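Local atomic coordinates of N-acyl-D-glutamate deacylase (Bordetella bronchiseptica, PDB entry 3GIP), a protein that hydrolyses N-acyl-D-glutamate to D-glutamate and the free acyl acid, as a zinc-containing deacylase of the amidohydrolase superfamily. Residues I16-R24 with L397-A406; E348-Q356 with V384-M395. One frame throughout, in Å; residues are numbered along the deposited sequence.

Contact 1: residues I16-R24 with L397-A406; sequences IIDGTGAPR and LEQAVARMTA
Arg24 CG lies between its backbone N and carbonyl carbon (chi1 65°), and a second bend at chi3 brings the guanidinium back to Glu398. Glu398 is bent at chi2, which carries its carboxylate beside Arg24 N. The contact lays the loop between strands 15-16 and 25-26 on helix 397-404. This helix is consistent with the outer helical layer of the TIM-barrel fold of this family. Arg24 grips the carboxylate side-on. NE gives a nearly straight bond to Glu398 OE2 (2.8 Å, 176°), and NH2 donates to Glu398 OE1 at 3.1 Å. Both oxygens lie close to the guanidinium plane, but the carboxylate is turned 49° against it, and both are met from above the carboxylate plane. Glu398 OE2 also takes Arg24 N on its anti lone pair, at 2.9 Å. Three bonds therefore fix the rotation of the carboxylate and tie it to both the backbone and the side chain of Arg24. Ile17 packs beside the salt bridge. Its CD1 reaches Leu397 CG at 3.7 Å and also lies over the rim of one guanidinium face. Its CG2 packs on Val401. Ile57 of strand 57-64 also touches Ile17, and Leu385 of helix 376-391 backs Leu397. The loop turns on itself by an Asx turn and an ST turn. Asp18 OD1 accepts from Thr20 N and from Thr20 OG1, and Thr20 OG1 accepts from Ala22 N. At the positive phi of Gly19 and Gly21 a CB would press on the preceding carbonyl O. Gly19 O is 3.4 Å from Ala402 CB on the helix, and Gly19 CA 3.7 Å from Thr405 OG1 just after it. That hydroxyl bonds Val401 O in its own segment. A water accepts from Gly21 N at 3.0 Å and donates to Glu398 O at 2.9 Å.

Contact 2: residues E348-Q356 with V384-M395; sequences EDEVKRIFQ and VLGRYVREARLM
Phe355 and Tyr388 meet at the apolar centre, with Phe355 CD2 3.9 Å from Tyr388 CD2 at the edge of the tyrosine ring. Phe355 CG is anti to the backbone N (chi1 176°), which sends the ring between the segments. Val384 CG1 touches its CZ. Met395 makes an oblique Met-aromatic contact, with CE 3.4 Å from Phe355 CE2. Leu394 CD1 reaches the edge of the same ring and packs against Lys352 CB. Helices 348-356 and 376-391 probably belong to the outer helical layer of the amidohydrolase barrel, and their local axes cross at -85°. Tyr388 is a knob in a hole formed by Glu348, Val351, Lys352 and Phe355. Lys352 CG lies over one face of its ring in a CH-pi contact, 3.9 Å from the centroid. Tyr388 OH is buried against Val351 CG1 and has no hydrogen-bond partner. Gln356 NE2 donates in plane to a lone pair of Leu394 O at 3.1 Å. At the polar edge, Arg387 NH2 bonds Glu348 OE1 at 3.0 Å, while Arg387 NE makes a weak bond to Glu348 OE2. Lys352 NZ joins this salt-bridge network through a weak bond to Glu348 OE2, and a water links Lys352 NZ to Arg387 O.

Both contacts are partly buried and lie on the same side of the chain's centre, about 15 Å apart between centres. Contact 2 is nested in the chain loop closed by contact 1. Contact 1 sets a loop on a helix, with a tight salt bridge and a small aliphatic patch. Contact 2 joins two helices and the turn that follows the second around aromatic rings, and its ion pairs are looser. Helices 376-391 and 397-404 are consecutive and pack together, through Ala400 CB on Val389 CG2 and Met404 CE on Val384 CG1. Arg403 joins the contacts further: its NH1 probably bonds Phe355 O at 2.7 Å, and its NH2 probably bonds Gln356 O.

Contact 1: residues I16-R24 with L397-A406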
loop_
_atom_site.group_PDB
_atom_site.type_symbol
_atom_site.label_atom_id
_atom_site.label_comp_id
_atom_site.label_asym_id
_atom_site.label_seq_id
_atom_site.Cartn_x
_atom_site.Cartn_y
_atom_site.Cartn_z
ATOM N N ILE A 16 -12.151 3.204 -22.980
ATOM C CA ILE A 16 -10.954 2.612 -22.414
ATOM C C ILE A 16 -9.853 3.602 -22.059
ATOM O O ILE A 16 -9.457 4.424 -22.879
ATOM C CB ILE A 16 -10.334 1.588 -23.390
ATOM C CG1 ILE A 16 -11.304 0.430 -23.632
ATOM C CG2 ILE A 16 -9.006 1.082 -22.842
ATOM C CD1 ILE A 16 -11.503 -0.467 -22.447
ATOM N N ILE A 17 -9.384 3.522 -20.818
ATOM C CA ILE A 17 -8.249 4.313 -20.358
ATOM C C ILE A 17 -7.329 3.150 -19.997
ATOM O O ILE A 17 -7.475 2.525 -18.946
ATOM C CB ILE A 17 -8.587 5.187 -19.128
ATOM C CG1 ILE A 17 -9.495 6.340 -19.567
ATOM C CG2 ILE A 17 -7.305 5.736 -18.504
ATOM C CD1 ILE A 17 -9.717 7.409 -18.512
ATOM N N ASP A 18 -6.402 2.849 -20.905
ATOM C CA ASP A 18 -5.511 1.701 -20.755
ATOM C C ASP A 18 -4.321 1.779 -19.815
ATOM O O ASP A 18 -3.578 0.804 -19.690
ATOM C CB ASP A 18 -5.019 1.251 -22.137
ATOM C CG ASP A 18 -4.265 2.342 -22.877
ATOM O OD1 ASP A 18 -3.749 3.274 -22.220
ATOM O OD2 ASP A 18 -4.174 2.260 -24.122
ATOM N N GLY A 19 -4.130 2.918 -19.158
ATOM C CA GLY A 19 -3.017 3.045 -18.235
ATOM C C GLY A 19 -1.740 3.624 -18.819
ATOM O O GLY A 19 -0.805 3.925 -18.079
ATOM N N THR A 20 -1.697 3.791 -20.139
ATOM C CA THR A 20 -0.507 4.328 -20.805
ATOM C C THR A 20 -0.452 5.851 -20.793
ATOM O O THR A 20 0.573 6.443 -21.140
ATOM C CB THR A 20 -0.447 3.896 -22.276
ATOM O OG1 THR A 20 -1.551 4.478 -22.979
ATOM C CG2 THR A 20 -0.509 2.380 -22.394
ATOM N N GLY A 21 -1.555 6.476 -20.399
ATOM C CA GLY A 21 -1.617 7.926 -20.378
ATOM C C GLY A 21 -2.252 8.448 -21.653
ATOM O O GLY A 21 -2.562 9.635 -21.765
ATOM N N ALA A 22 -2.458 7.559 -22.619
ATOM C CA ALA A 22 -3.064 7.955 -23.885
ATOM C C ALA A 22 -4.515 8.366 -23.663
ATOM O O ALA A 22 -5.152 7.925 -22.712
ATOM C CB ALA A 22 -2.990 6.803 -24.883
ATOM N N PRO A 23 -5.057 9.226 -24.539
ATOM C CA PRO A 23 -6.449 9.668 -24.392
ATOM C C PRO A 23 -7.440 8.505 -24.384
ATOM O O PRO A 23 -7.263 7.525 -25.107
ATOM C CB PRO A 23 -6.650 10.573 -25.604
ATOM C CG PRO A 23 -5.279 11.138 -25.835
ATOM C CD PRO A 23 -4.399 9.923 -25.657
ATOM N N ARG A 24 -8.484 8.622 -23.569
ATOM C CA ARG A 24 -9.506 7.585 -23.484
ATOM C C ARG A 24 -10.079 7.333 -24.878
ATOM O O ARG A 24 -10.233 8.265 -25.673
ATOM C CB ARG A 24 -10.618 8.026 -22.528
ATOM C CG ARG A 24 -11.410 9.236 -23.007
ATOM C CD ARG A 24 -12.247 9.824 -21.882
ATOM N NE ARG A 24 -11.405 10.466 -20.878
ATOM C CZ ARG A 24 -11.859 10.983 -19.740
ATOM N NH1 ARG A 24 -13.153 10.933 -19.455
ATOM N NH2 ARG A 24 -11.015 11.557 -18.893
ATOM N N LEU A 397 -7.922 12.265 -15.770
ATOM C CA LEU A 397 -8.276 10.920 -15.352
ATOM C C LEU A 397 -7.268 9.941 -15.963
ATOM O O LEU A 397 -6.846 8.984 -15.310
ATOM C CB LEU A 397 -9.700 10.593 -15.808
ATOM C CG LEU A 397 -10.285 9.257 -15.342
ATOM C CD1 LEU A 397 -10.222 9.164 -13.821
ATOM C CD2 LEU A 397 -11.726 9.141 -15.822
ATOM N N GLU A 398 -6.875 10.188 -17.211
ATOM C CA GLU A 398 -5.905 9.325 -17.875
ATOM C C GLU A 398 -4.581 9.306 -17.120
ATOM O O GLU A 398 -3.956 8.253 -16.973
ATOM C CB GLU A 398 -5.667 9.781 -19.321
ATOM C CG GLU A 398 -6.800 9.428 -20.282
ATOM C CD GLU A 398 -7.867 10.505 -20.393
ATOM O OE1 GLU A 398 -7.982 11.347 -19.479
ATOM O OE2 GLU A 398 -8.606 10.497 -21.401
ATOM N N GLN A 399 -4.145 10.470 -16.646
ATOM C CA GLN A 399 -2.897 10.549 -15.900
ATOM C C GLN A 399 -3.028 9.854 -14.548
ATOM O O GLN A 399 -2.120 9.144 -14.116
ATOM C CB GLN A 399 -2.485 12.011 -15.690
ATOM C CG GLN A 399 -2.069 12.733 -16.962
ATOM C CD GLN A 399 -1.754 14.201 -16.723
ATOM O OE1 GLN A 399 -2.593 14.957 -16.224
ATOM N NE2 GLN A 399 -0.544 14.614 -17.085
ATOM N N ALA A 400 -4.161 10.050 -13.882
ATOM C CA ALA A 400 -4.374 9.442 -12.573
ATOM C C ALA A 400 -4.416 7.921 -12.663
ATOM O O ALA A 400 -3.820 7.228 -11.839
ATOM C CB ALA A 400 -5.663 9.973 -11.952
ATOM N N VAL A 401 -5.123 7.398 -13.661
ATOM C CA VAL A 401 -5.199 5.951 -13.824
ATOM C C VAL A 401 -3.798 5.383 -14.032
ATOM O O VAL A 401 -3.479 4.311 -13.526
ATOM C CB VAL A 401 -6.109 5.565 -15.013
ATOM C CG1 VAL A 401 -5.997 4.070 -15.301
ATOM C CG2 VAL A 401 -7.555 5.919 -14.682
ATOM N N ALA A 402 -2.955 6.107 -14.762
ATOM C CA ALA A 402 -1.593 5.644 -14.988
ATOM C C ALA A 402 -0.849 5.520 -13.655
ATOM O O ALA A 402 -0.082 4.581 -13.455
ATOM C CB ALA A 402 -0.857 6.603 -15.924
ATOM N N ARG A 403 -1.082 6.458 -12.741
ATOM C CA ARG A 403 -0.424 6.422 -11.435
ATOM C C ARG A 403 -0.857 5.222 -10.604
ATOM O O ARG A 403 -0.126 4.777 -9.715
ATOM C CB ARG A 403 -0.746 7.681 -10.622
ATOM C CG ARG A 403 -0.350 8.982 -11.269
ATOM C CD ARG A 403 1.139 9.031 -11.568
ATOM N NE ARG A 403 1.521 10.375 -11.980
ATOM C CZ ARG A 403 1.645 11.401 -11.143
ATOM N NH1 ARG A 403 1.434 11.232 -9.841
ATOM N NH2 ARG A 403 1.938 12.605 -11.615
ATOM N N MET A 404 -2.051 4.714 -10.888
ATOM C CA MET A 404 -2.625 3.593 -10.146
ATOM C C MET A 404 -2.408 2.250 -10.806
ATOM O O MET A 404 -2.709 1.217 -10.209
ATOM C CB MET A 404 -4.135 3.769 -10.012
ATOM C CG MET A 404 -4.582 5.080 -9.429
ATOM S SD MET A 404 -6.377 5.234 -9.501
ATOM C CE MET A 404 -6.600 6.569 -8.312
ATOM N N THR A 405 -1.900 2.254 -12.032
ATOM C CA THR A 405 -1.739 1.008 -12.761
ATOM C C THR A 405 -0.367 0.788 -13.393
ATOM O O THR A 405 0.450 0.030 -12.868
ATOM C CB THR A 405 -2.831 0.907 -13.851
ATOM O OG1 THR A 405 -2.731 2.035 -14.737
ATOM C CG2 THR A 405 -4.223 0.911 -13.213
ATOM N N ALA A 406 -0.113 1.448 -14.515
ATOM C CA ALA A 406 1.157 1.291 -15.207
ATOM C C ALA A 406 2.374 1.678 -14.372
ATOM O O ALA A 406 3.367 0.957 -14.369
ATOM C CB ALA A 406 1.147 2.086 -16.504
HETATM O O HOH W 1 -3.872 5.902 -18.629
#

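Contact 2: residues E348-Q356 with V384-M395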
loop_
_atom_site.group_PDB
_atom_site.type_symbol
_atom_site.label_atom_id
_atom_site.label_comp_id
_atom_site.label_asym_id
_atom_site.label_seq_id
_atom_site.Cartn_x
_atom_site.Cartn_y
_atom_site.Cartn_z
ATOM N N GLU A 348 -3.527 19.401 3.566
ATOM C CA GLU A 348 -4.110 18.788 2.377
ATOM C C GLU A 348 -3.548 19.356 1.077
ATOM O O GLU A 348 -3.397 18.630 0.098
ATOM C CB GLU A 348 -5.631 18.951 2.375
ATOM C CG GLU A 348 -6.321 18.141 1.283
ATOM C CD GLU A 348 -7.798 18.465 1.147
ATOM O OE1 GLU A 348 -8.462 18.672 2.184
ATOM O OE2 GLU A 348 -8.298 18.499 0.002
ATOM N N ASP A 349 -3.243 20.648 1.046
ATOM C CA ASP A 349 -2.702 21.221 -0.182
ATOM C C ASP A 349 -1.349 20.604 -0.505
ATOM O O ASP A 349 -0.994 20.454 -1.673
ATOM C CB ASP A 349 -2.560 22.745 -0.077
ATOM C CG ASP A 349 -3.896 23.456 -0.052
ATOM O OD1 ASP A 349 -4.866 22.933 -0.642
ATOM O OD2 ASP A 349 -3.970 24.553 0.542
ATOM N N GLU A 350 -0.593 20.251 0.531
ATOM C CA GLU A 350 0.713 19.636 0.332
ATOM C C GLU A 350 0.550 18.184 -0.113
ATOM O O GLU A 350 1.301 17.708 -0.966
ATOM C CB GLU A 350 1.543 19.700 1.616
ATOM C CG GLU A 350 2.909 19.037 1.490
ATOM C CD GLU A 350 3.928 19.639 2.430
ATOM O OE1 GLU A 350 3.603 19.813 3.621
ATOM O OE2 GLU A 350 5.055 19.934 1.979
ATOM N N VAL A 351 -0.417 17.480 0.472
ATOM C CA VAL A 351 -0.668 16.095 0.090
ATOM C C VAL A 351 -0.941 16.079 -1.408
ATOM O O VAL A 351 -0.441 15.225 -2.142
ATOM C CB VAL A 351 -1.905 15.517 0.811
ATOM C CG1 VAL A 351 -2.156 14.094 0.339
ATOM C CG2 VAL A 351 -1.697 15.545 2.319
ATOM N N LYS A 352 -1.740 17.041 -1.858
ATOM C CA LYS A 352 -2.084 17.153 -3.265
ATOM C C LYS A 352 -0.865 17.448 -4.139
ATOM O O LYS A 352 -0.729 16.880 -5.226
ATOM C CB LYS A 352 -3.153 18.238 -3.453
ATOM C CG LYS A 352 -4.521 17.843 -2.908
ATOM C CD LYS A 352 -5.526 18.982 -3.048
ATOM C CE LYS A 352 -6.936 18.515 -2.736
ATOM N NZ LYS A 352 -7.909 19.646 -2.776
ATOM N N ARG A 353 0.022 18.329 -3.677
ATOM C CA ARG A 353 1.218 18.654 -4.454
ATOM C C ARG A 353 2.137 17.445 -4.578
ATOM O O ARG A 353 2.753 17.222 -5.622
ATOM C CB ARG A 353 2.002 19.804 -3.812
ATOM C CG ARG A 353 1.313 21.154 -3.859
ATOM C CD ARG A 353 2.327 22.275 -3.644
ATOM N NE ARG A 353 2.981 22.213 -2.336
ATOM C CZ ARG A 353 2.439 22.651 -1.202
ATOM N NH1 ARG A 353 1.229 23.190 -1.209
ATOM N NH2 ARG A 353 3.106 22.552 -0.058
ATOM N N ILE A 354 2.240 16.673 -3.502
ATOM C CA ILE A 354 3.084 15.487 -3.509
ATOM C C ILE A 354 2.519 14.483 -4.508
ATOM O O ILE A 354 3.268 13.878 -5.277
ATOM C CB ILE A 354 3.157 14.852 -2.105
ATOM C CG1 ILE A 354 3.882 15.811 -1.158
ATOM C CG2 ILE A 354 3.892 13.509 -2.168
ATOM C CD1 ILE A 354 3.860 15.380 0.295
ATOM N N PHE A 355 1.199 14.322 -4.513
ATOM C CA PHE A 355 0.568 13.395 -5.440
ATOM C C PHE A 355 0.855 13.791 -6.887
ATOM O O PHE A 355 0.975 12.934 -7.759
ATOM C CB PHE A 355 -0.948 13.343 -5.224
ATOM C CG PHE A 355 -1.665 12.479 -6.223
ATOM C CD1 PHE A 355 -1.312 11.139 -6.376
ATOM C CD2 PHE A 355 -2.657 13.007 -7.042
ATOM C CE1 PHE A 355 -1.935 10.341 -7.335
ATOM C CE2 PHE A 355 -3.287 12.214 -8.003
ATOM C CZ PHE A 355 -2.923 10.882 -8.148
ATOM N N GLN A 356 0.969 15.089 -7.142
ATOM C CA GLN A 356 1.239 15.555 -8.494
ATOM C C GLN A 356 2.632 15.194 -8.994
ATOM O O GLN A 356 2.889 15.238 -10.195
ATOM C CB GLN A 356 1.030 17.068 -8.583
ATOM C CG GLN A 356 -0.429 17.465 -8.519
ATOM C CD GLN A 356 -0.628 18.961 -8.633
ATOM O OE1 GLN A 356 -0.089 19.729 -7.839
ATOM N NE2 GLN A 356 -1.407 19.382 -9.625
ATOM N N VAL A 384 -9.160 9.621 -4.671
ATOM C CA VAL A 384 -8.262 10.268 -5.618
ATOM C C VAL A 384 -9.045 10.582 -6.893
ATOM O O VAL A 384 -8.985 11.699 -7.401
ATOM C CB VAL A 384 -7.048 9.376 -5.967
ATOM C CG1 VAL A 384 -6.286 9.970 -7.149
ATOM C CG2 VAL A 384 -6.121 9.271 -4.753
ATOM N N LEU A 385 -9.799 9.610 -7.398
ATOM C CA LEU A 385 -10.563 9.824 -8.624
ATOM C C LEU A 385 -11.653 10.879 -8.491
ATOM O O LEU A 385 -11.888 11.653 -9.418
ATOM C CB LEU A 385 -11.184 8.512 -9.100
ATOM C CG LEU A 385 -10.164 7.413 -9.401
ATOM C CD1 LEU A 385 -10.897 6.158 -9.834
ATOM C CD2 LEU A 385 -9.201 7.879 -10.484
ATOM N N GLY A 386 -12.314 10.912 -7.341
ATOM C CA GLY A 386 -13.381 11.876 -7.146
ATOM C C GLY A 386 -12.970 13.237 -6.618
ATOM O O GLY A 386 -13.388 14.261 -7.156
ATOM N N ARG A 387 -12.150 13.256 -5.573
ATOM C CA ARG A 387 -11.724 14.508 -4.947
ATOM C C ARG A 387 -10.509 15.159 -5.606
ATOM O O ARG A 387 -10.506 16.362 -5.868
ATOM C CB ARG A 387 -11.440 14.249 -3.461
ATOM C CG ARG A 387 -11.127 15.474 -2.595
ATOM C CD ARG A 387 -10.858 15.015 -1.156
ATOM N NE ARG A 387 -10.562 16.100 -0.218
ATOM C CZ ARG A 387 -11.484 16.837 0.394
ATOM N NH1 ARG A 387 -12.774 16.616 0.172
ATOM N NH2 ARG A 387 -11.117 17.785 1.249
ATOM N N TYR A 388 -9.474 14.373 -5.882
ATOM C CA TYR A 388 -8.264 14.926 -6.483
ATOM C C TYR A 388 -8.338 15.131 -7.991
ATOM O O TYR A 388 -7.766 16.084 -8.523
ATOM C CB TYR A 388 -7.059 14.042 -6.124
ATOM C CG TYR A 388 -6.588 14.189 -4.687
ATOM C CD1 TYR A 388 -7.386 14.812 -3.725
ATOM C CD2 TYR A 388 -5.341 13.704 -4.287
ATOM C CE1 TYR A 388 -6.955 14.952 -2.403
ATOM C CE2 TYR A 388 -4.903 13.838 -2.965
ATOM C CZ TYR A 388 -5.713 14.462 -2.030
ATOM O OH TYR A 388 -5.286 14.607 -0.724
ATOM N N VAL A 389 -9.055 14.254 -8.682
ATOM C CA VAL A 389 -9.173 14.369 -10.126
ATOM C C VAL A 389 -10.417 15.142 -10.564
ATOM O O VAL A 389 -10.303 16.248 -11.095
ATOM C CB VAL A 389 -9.163 12.976 -10.794
ATOM C CG1 VAL A 389 -9.392 13.106 -12.295
ATOM C CG2 VAL A 389 -7.826 12.294 -10.529
ATOM N N ARG A 390 -11.601 14.586 -10.330
ATOM C CA ARG A 390 -12.821 15.264 -10.763
ATOM C C ARG A 390 -13.053 16.618 -10.097
ATOM O O ARG A 390 -13.368 17.601 -10.774
ATOM C CB ARG A 390 -14.050 14.374 -10.545
ATOM C CG ARG A 390 -15.324 14.961 -11.165
ATOM C CD ARG A 390 -16.513 14.026 -11.032
ATOM N NE ARG A 390 -16.797 13.712 -9.637
ATOM C CZ ARG A 390 -16.624 12.516 -9.084
ATOM N NH1 ARG A 390 -16.170 11.499 -9.809
ATOM N NH2 ARG A 390 -16.897 12.341 -7.798
ATOM N N GLU A 391 -12.896 16.672 -8.780
ATOM C CA GLU A 391 -13.121 17.915 -8.045
ATOM C C GLU A 391 -11.996 18.947 -8.110
ATOM O O GLU A 391 -12.235 20.107 -8.447
ATOM C CB GLU A 391 -13.449 17.598 -6.579
ATOM C CG GLU A 391 -14.850 17.027 -6.376
ATOM C CD GLU A 391 -15.102 16.513 -4.966
ATOM O OE1 GLU A 391 -14.360 16.892 -4.032
ATOM O OE2 GLU A 391 -16.062 15.732 -4.787
ATOM N N ALA A 392 -10.770 18.534 -7.804
ATOM C CA ALA A 392 -9.642 19.462 -7.798
ATOM C C ALA A 392 -8.907 19.614 -9.128
ATOM O O ALA A 392 -8.119 20.549 -9.299
ATOM C CB ALA A 392 -8.654 19.052 -6.710
ATOM N N ARG A 393 -9.150 18.695 -10.057
ATOM C CA ARG A 393 -8.503 18.725 -11.368
ATOM C C ARG A 393 -6.981 18.800 -11.266
ATOM O O ARG A 393 -6.335 19.540 -12.010
ATOM C CB ARG A 393 -9.027 19.912 -12.183
ATOM C CG ARG A 393 -10.517 19.835 -12.466
ATOM C CD ARG A 393 -10.847 18.539 -13.183
ATOM N NE ARG A 393 -12.277 18.366 -13.411
ATOM C CZ ARG A 393 -12.819 17.263 -13.916
ATOM N NH1 ARG A 393 -12.049 16.232 -14.244
ATOM N NH2 ARG A 393 -14.128 17.189 -14.094
ATOM N N LEU A 394 -6.409 18.022 -10.350
ATOM C CA LEU A 394 -4.960 18.009 -10.156
ATOM C C LEU A 394 -4.232 17.409 -11.351
ATOM O O LEU A 394 -3.066 17.711 -11.592
ATOM C CB LEU A 394 -4.598 17.230 -8.890
ATOM C CG LEU A 394 -5.068 17.835 -7.569
ATOM C CD1 LEU A 394 -4.635 16.927 -6.426
ATOM C CD2 LEU A 394 -4.484 19.230 -7.399
ATOM N N MET A 395 -4.921 16.535 -12.076
ATOM C CA MET A 395 -4.389 15.902 -13.279
ATOM C C MET A 395 -5.583 15.289 -13.998
ATOM O O MET A 395 -6.688 15.282 -13.460
ATOM C CB MET A 395 -3.342 14.825 -12.937
ATOM C CG MET A 395 -3.854 13.647 -12.123
ATOM S SD MET A 395 -2.518 12.479 -11.728
ATOM C CE MET A 395 -1.544 13.463 -10.585
HETATM O O HOH W 2 -10.424 18.542 -3.901
#